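Long-range contact in formiminotetrahydrofolate cyclodeaminase (Thermotoga maritima, PDB 1O5H), which probably catalyses the release of ammonia from 5-formiminotetrahydrofolate with ring closure to 5,10-methenyltetrahydrofolate: residues 111-125 with 164-177. Residues are numbered along the deposited sequence; the frame is centred on the assembly and turned at random.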
loop_
_atom_site.group_PDB
_atom_site.type_symbol
_atom_site.label_atom_id
_atom_site.label_comp_id
_atom_site.label_asym_id
_atom_site.label_seq_id
_atom_site.Cartn_x
_atom_site.Cartn_y
_atom_site.Cartn_z
ATOM N N GLN A 111 15.712 24.383 11.130
ATOM C CA GLN A 111 16.533 23.208 11.341
ATOM C C GLN A 111 15.888 22.257 12.331
ATOM O O GLN A 111 15.854 21.038 12.115
ATOM C CB GLN A 111 17.923 23.610 11.808
ATOM C CG GLN A 111 18.875 23.831 10.666
ATOM C CD GLN A 111 19.194 22.541 9.966
ATOM O OE1 GLN A 111 19.665 21.574 10.593
ATOM N NE2 GLN A 111 18.934 22.503 8.667
ATOM N N ASN A 112 15.350 22.810 13.403
ATOM C CA ASN A 112 14.680 21.995 14.397
ATOM C C ASN A 112 13.371 21.380 13.877
ATOM O O ASN A 112 13.036 20.236 14.207
ATOM C CB ASN A 112 14.439 22.824 15.649
ATOM C CG ASN A 112 13.213 22.391 16.398
ATOM O OD1 ASN A 112 13.247 21.412 17.146
ATOM N ND2 ASN A 112 12.108 23.120 16.204
ATOM N N ALA A 113 12.636 22.127 13.058
ATOM C CA ALA A 113 11.381 21.636 12.515
ATOM C C ALA A 113 11.692 20.513 11.561
ATOM O O ALA A 113 11.059 19.452 11.606
ATOM C CB ALA A 113 10.658 22.731 11.798
ATOM N N LEU A 114 12.686 20.754 10.708
ATOM C CA LEU A 114 13.169 19.742 9.792
ATOM C C LEU A 114 13.495 18.415 10.503
ATOM O O LEU A 114 13.169 17.352 9.982
ATOM C CB LEU A 114 14.366 20.275 9.023
ATOM C CG LEU A 114 14.099 21.267 7.897
ATOM C CD1 LEU A 114 15.396 21.998 7.613
ATOM C CD2 LEU A 114 13.597 20.547 6.643
ATOM N N LYS A 115 14.092 18.490 11.695
ATOM C CA LYS A 115 14.435 17.295 12.468
ATOM C C LYS A 115 13.192 16.552 12.882
ATOM O O LYS A 115 13.086 15.342 12.684
ATOM C CB LYS A 115 15.260 17.630 13.713
ATOM C CG LYS A 115 16.743 17.890 13.442
ATOM C CD LYS A 115 17.477 18.290 14.711
ATOM C CE LYS A 115 18.740 19.079 14.417
ATOM N NZ LYS A 115 19.726 18.751 15.468
ATOM N N GLU A 116 12.244 17.279 13.461
ATOM C CA GLU A 116 11.004 16.658 13.898
ATOM C C GLU A 116 10.345 16.009 12.712
ATOM O O GLU A 116 9.940 14.856 12.793
ATOM C CB GLU A 116 10.062 17.672 14.529
ATOM C CG GLU A 116 10.447 18.044 15.946
ATOM C CD GLU A 116 9.534 19.093 16.546
ATOM O OE1 GLU A 116 8.564 19.509 15.874
ATOM O OE2 GLU A 116 9.791 19.512 17.698
ATOM N N ALA A 117 10.267 16.739 11.600
ATOM C CA ALA A 117 9.619 16.221 10.404
ATOM C C ALA A 117 10.264 14.925 9.918
ATOM O O ALA A 117 9.580 13.971 9.584
ATOM C CB ALA A 117 9.631 17.240 9.327
ATOM N N ALA A 118 11.583 14.886 9.905
ATOM C CA ALA A 118 12.273 13.702 9.474
ATOM C C ALA A 118 11.985 12.513 10.397
ATOM O O ALA A 118 12.031 11.371 9.964
ATOM C CB ALA A 118 13.742 13.994 9.409
ATOM N N SER A 119 11.665 12.784 11.658
ATOM C CA SER A 119 11.465 11.715 12.640
ATOM C C SER A 119 10.189 10.986 12.372
ATOM O O SER A 119 10.054 9.813 12.736
ATOM C CB SER A 119 11.411 12.253 14.072
ATOM O OG SER A 119 12.653 12.823 14.415
ATOM N N VAL A 120 9.234 11.678 11.766
ATOM C CA VAL A 120 7.925 11.085 11.597
ATOM C C VAL A 120 7.989 9.826 10.741
ATOM O O VAL A 120 7.653 8.746 11.252
ATOM C CB VAL A 120 6.895 12.067 11.078
ATOM C CG1 VAL A 120 5.610 11.334 10.743
ATOM C CG2 VAL A 120 6.660 13.130 12.114
ATOM N N PRO A 121 8.468 9.912 9.489
ATOM C CA PRO A 121 8.565 8.695 8.658
ATOM C C PRO A 121 9.490 7.671 9.296
ATOM O O PRO A 121 9.207 6.483 9.249
ATOM C CB PRO A 121 9.100 9.189 7.311
ATOM C CG PRO A 121 9.586 10.594 7.520
ATOM C CD PRO A 121 8.968 11.101 8.780
HETATM N N MSE A 122 10.557 8.131 9.935
HETATM C CA MSE A 122 11.423 7.243 10.689
HETATM C C MSE A 122 10.586 6.389 11.630
HETATM O O MSE A 122 10.720 5.165 11.648
HETATM C CB MSE A 122 12.470 8.057 11.456
HETATM C CG MSE A 122 13.665 7.257 11.952
HETATM SE SE MSE A 122 14.470 5.942 10.709
HETATM C CE MSE A 122 15.037 7.072 9.423
ATOM N N ASP A 123 9.696 7.037 12.380
ATOM C CA ASP A 123 8.833 6.321 13.315
ATOM C C ASP A 123 7.928 5.349 12.595
ATOM O O ASP A 123 7.809 4.204 13.019
ATOM C CB ASP A 123 8.079 7.283 14.219
ATOM C CG ASP A 123 9.001 7.907 15.268
ATOM O OD1 ASP A 123 10.117 7.357 15.445
ATOM O OD2 ASP A 123 8.725 8.926 15.956
ATOM N N VAL A 124 7.349 5.775 11.472
ATOM C CA VAL A 124 6.521 4.881 10.676
ATOM C C VAL A 124 7.309 3.642 10.330
ATOM O O VAL A 124 6.804 2.526 10.470
ATOM C CB VAL A 124 6.027 5.520 9.369
ATOM C CG1 VAL A 124 5.281 4.501 8.560
ATOM C CG2 VAL A 124 5.124 6.692 9.660
ATOM N N ILE A 125 8.548 3.826 9.896
ATOM C CA ILE A 125 9.398 2.689 9.555
ATOM C C ILE A 125 9.610 1.747 10.731
ATOM O O ILE A 125 9.662 0.531 10.578
ATOM C CB ILE A 125 10.752 3.164 9.044
ATOM C CG1 ILE A 125 10.610 3.761 7.649
ATOM C CG2 ILE A 125 11.718 2.016 9.002
ATOM C CD1 ILE A 125 11.851 4.432 7.135
ATOM N N GLU A 164 8.308 5.543 3.108
ATOM C CA GLU A 164 8.810 6.326 4.203
ATOM C C GLU A 164 10.302 6.596 4.124
ATOM O O GLU A 164 10.748 7.668 4.532
ATOM C CB GLU A 164 8.449 5.649 5.497
ATOM C CG GLU A 164 6.962 5.376 5.563
ATOM C CD GLU A 164 6.121 6.628 5.614
ATOM O OE1 GLU A 164 6.684 7.734 5.751
ATOM O OE2 GLU A 164 4.880 6.509 5.538
ATOM N N LYS A 165 11.069 5.657 3.581
ATOM C CA LYS A 165 12.496 5.870 3.399
ATOM C C LYS A 165 12.699 7.090 2.539
ATOM O O LYS A 165 13.491 7.995 2.907
ATOM C CB LYS A 165 13.143 4.694 2.704
ATOM C CG LYS A 165 14.607 4.866 2.463
ATOM C CD LYS A 165 15.172 3.669 1.719
ATOM C CE LYS A 165 16.680 3.781 1.628
ATOM N NZ LYS A 165 17.170 2.635 0.862
ATOM N N VAL A 166 11.986 7.156 1.414
ATOM C CA VAL A 166 12.091 8.360 0.605
ATOM C C VAL A 166 11.760 9.618 1.434
ATOM O O VAL A 166 12.479 10.631 1.368
ATOM C CB VAL A 166 11.265 8.271 -0.675
ATOM C CG1 VAL A 166 10.916 9.672 -1.226
ATOM C CG2 VAL A 166 12.024 7.458 -1.704
ATOM N N ASN A 167 10.708 9.544 2.243
ATOM C CA ASN A 167 10.346 10.703 3.021
ATOM C C ASN A 167 11.364 11.053 4.106
ATOM O O ASN A 167 11.666 12.236 4.321
ATOM C CB ASN A 167 8.910 10.596 3.512
ATOM C CG ASN A 167 7.917 10.636 2.363
ATOM O OD1 ASN A 167 6.999 9.835 2.299
ATOM N ND2 ASN A 167 8.119 11.555 1.431
ATOM N N VAL A 168 11.943 10.040 4.744
ATOM C CA VAL A 168 13.096 10.294 5.613
ATOM C C VAL A 168 14.234 11.011 4.876
ATOM O O VAL A 168 14.738 12.036 5.351
ATOM C CB VAL A 168 13.626 9.028 6.256
ATOM C CG1 VAL A 168 15.001 9.271 6.849
ATOM C CG2 VAL A 168 12.680 8.599 7.327
ATOM N N LEU A 169 14.630 10.502 3.710
ATOM C CA LEU A 169 15.753 11.138 3.021
ATOM C C LEU A 169 15.472 12.528 2.474
ATOM O O LEU A 169 16.353 13.382 2.551
ATOM C CB LEU A 169 16.351 10.257 1.951
ATOM C CG LEU A 169 16.821 8.919 2.496
ATOM C CD1 LEU A 169 17.457 8.115 1.397
ATOM C CD2 LEU A 169 17.795 9.120 3.604
ATOM N N ILE A 170 14.277 12.781 1.940
ATOM C CA ILE A 170 14.009 14.145 1.465
ATOM C C ILE A 170 14.194 15.132 2.596
ATOM O O ILE A 170 14.699 16.224 2.372
ATOM C CB ILE A 170 12.629 14.344 0.759
ATOM C CG1 ILE A 170 11.464 13.951 1.696
ATOM C CG2 ILE A 170 12.640 13.655 -0.634
ATOM C CD1 ILE A 170 10.045 14.457 1.296
ATOM N N ASN A 171 13.826 14.749 3.813
ATOM C CA ASN A 171 14.016 15.639 4.939
ATOM C C ASN A 171 15.448 15.792 5.403
ATOM O O ASN A 171 15.944 16.918 5.564
ATOM C CB ASN A 171 13.115 15.228 6.055
ATOM C CG ASN A 171 11.685 15.582 5.769
ATOM O OD1 ASN A 171 11.265 16.720 5.992
ATOM N ND2 ASN A 171 10.936 14.639 5.252
ATOM N N LEU A 172 16.133 14.675 5.567
ATOM C CA LEU A 172 17.527 14.715 5.977
ATOM C C LEU A 172 18.395 15.670 5.181
ATOM O O LEU A 172 19.208 16.392 5.769
ATOM C CB LEU A 172 18.141 13.323 5.911
ATOM C CG LEU A 172 17.678 12.447 7.064
ATOM C CD1 LEU A 172 18.497 11.199 7.082
ATOM C CD2 LEU A 172 17.813 13.218 8.367
ATOM N N LYS A 173 18.228 15.670 3.854
ATOM C CA LYS A 173 19.101 16.436 2.962
ATOM C C LYS A 173 19.058 17.931 3.227
ATOM O O LYS A 173 19.975 18.661 2.866
ATOM C CB LYS A 173 18.821 16.137 1.494
ATOM C CG LYS A 173 17.518 16.683 0.972
ATOM C CD LYS A 173 17.355 16.356 -0.511
ATOM C CE LYS A 173 15.939 16.696 -0.966
ATOM N NZ LYS A 173 15.843 16.943 -2.433
ATOM N N GLU A 174 18.001 18.378 3.888
ATOM C CA GLU A 174 17.891 19.779 4.295
ATOM C C GLU A 174 18.517 20.136 5.657
ATOM O O GLU A 174 18.671 21.311 5.983
ATOM C CB GLU A 174 16.420 20.181 4.290
ATOM C CG GLU A 174 15.739 20.008 2.937
ATOM C CD GLU A 174 16.491 20.704 1.795
ATOM O OE1 GLU A 174 17.141 21.757 2.042
ATOM O OE2 GLU A 174 16.431 20.184 0.645
ATOM N N ILE A 175 18.857 19.119 6.448
ATOM C CA ILE A 175 19.352 19.304 7.821
ATOM C C ILE A 175 20.877 19.412 7.842
ATOM O O ILE A 175 21.597 18.523 7.345
ATOM C CB ILE A 175 18.813 18.161 8.738
ATOM C CG1 ILE A 175 17.305 18.332 8.937
ATOM C CG2 ILE A 175 19.504 18.120 10.097
ATOM C CD1 ILE A 175 16.603 17.141 9.506
ATOM N N SER A 176 21.358 20.510 8.415
ATOM C CA SER A 176 22.776 20.848 8.359
ATOM C C SER A 176 23.576 20.164 9.459
ATOM O O SER A 176 24.774 19.941 9.301
ATOM C CB SER A 176 22.987 22.369 8.385
ATOM O OG SER A 176 22.389 22.944 9.535
ATOM N N ASP A 177 22.910 19.821 10.559
ATOM C CA ASP A 177 23.535 19.079 11.652
ATOM C C ASP A 177 24.038 17.714 11.169
ATOM O O ASP A 177 23.254 16.775 11.063
ATOM C CB ASP A 177 22.504 18.912 12.769
ATOM C CG ASP A 177 22.990 18.037 13.910
ATOM O OD1 ASP A 177 23.989 17.283 13.774
ATOM O OD2 ASP A 177 22.384 18.022 14.998
#
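The side chain of Val168, on helix 147-172, sits as a knob among Ala118, Pro121, selenomethionine Met122 and Ile125 of helix 107-141. The Met122 chain turns back on itself at chi2 (43°) and chi3 (64°), which brings its methyl, CE, against both branches of the valine, while Pro121 CB lies 3.6 Å from Val168 CG2. Segments 111-125 and 164-172 run nearly antiparallel, their axes 8.1 Å apart at closest approach; Ala118, with only a methyl to place, sits at one of the nearest backbone positions, its CB 3.6 Å from Asn171 CB. Farther along, Glu164 lays its aliphatic part on Val124 and Ile125, with Val124 CG1 3.5 Å from Glu164 CG. Toward the other end, Ile175 closes the apolar seam, CG1 against Leu114 CB and CD1 over the Leu114 carbonyl.

Beyond that the contact turns polar and opens to solvent. The Gln111 amide lies against the backbone at and just past the turn from Leu172 to Ile175: OE1 accepts from Ser176 N (3.0 Å), which comes in nearly at right angles to the C=O bond (97°) and tilted out of the carbonyl plane, and NE2 gives a weak, bent bond to Glu174 O. A leucine here would probably leave Ser176 N without its acceptor and Glu174 O without the weak amide donor, so that the turn is held less firmly to helix 107-141. Lys115 starts out pointing away from the other segment, but its chain, bent at chi4, comes back to a salt bridge, its NZ 2.8 Å from Asp177 OD2 on the anti side of the carboxylate; Asp177 OD1 meanwhile caps Phe180 N at the start of helix 178-206.

The pair belongs to an all-helical bundle. Helix 178-206 packs on Ala118, Met122 and Leu172, helix 68-100 touches Ala113 and Ala117, and helix 36-56 reaches Val124 and Glu164 through Ser41, while Asn167 OD1 accepts a hydrogen bond from Asn152 of the second subunit.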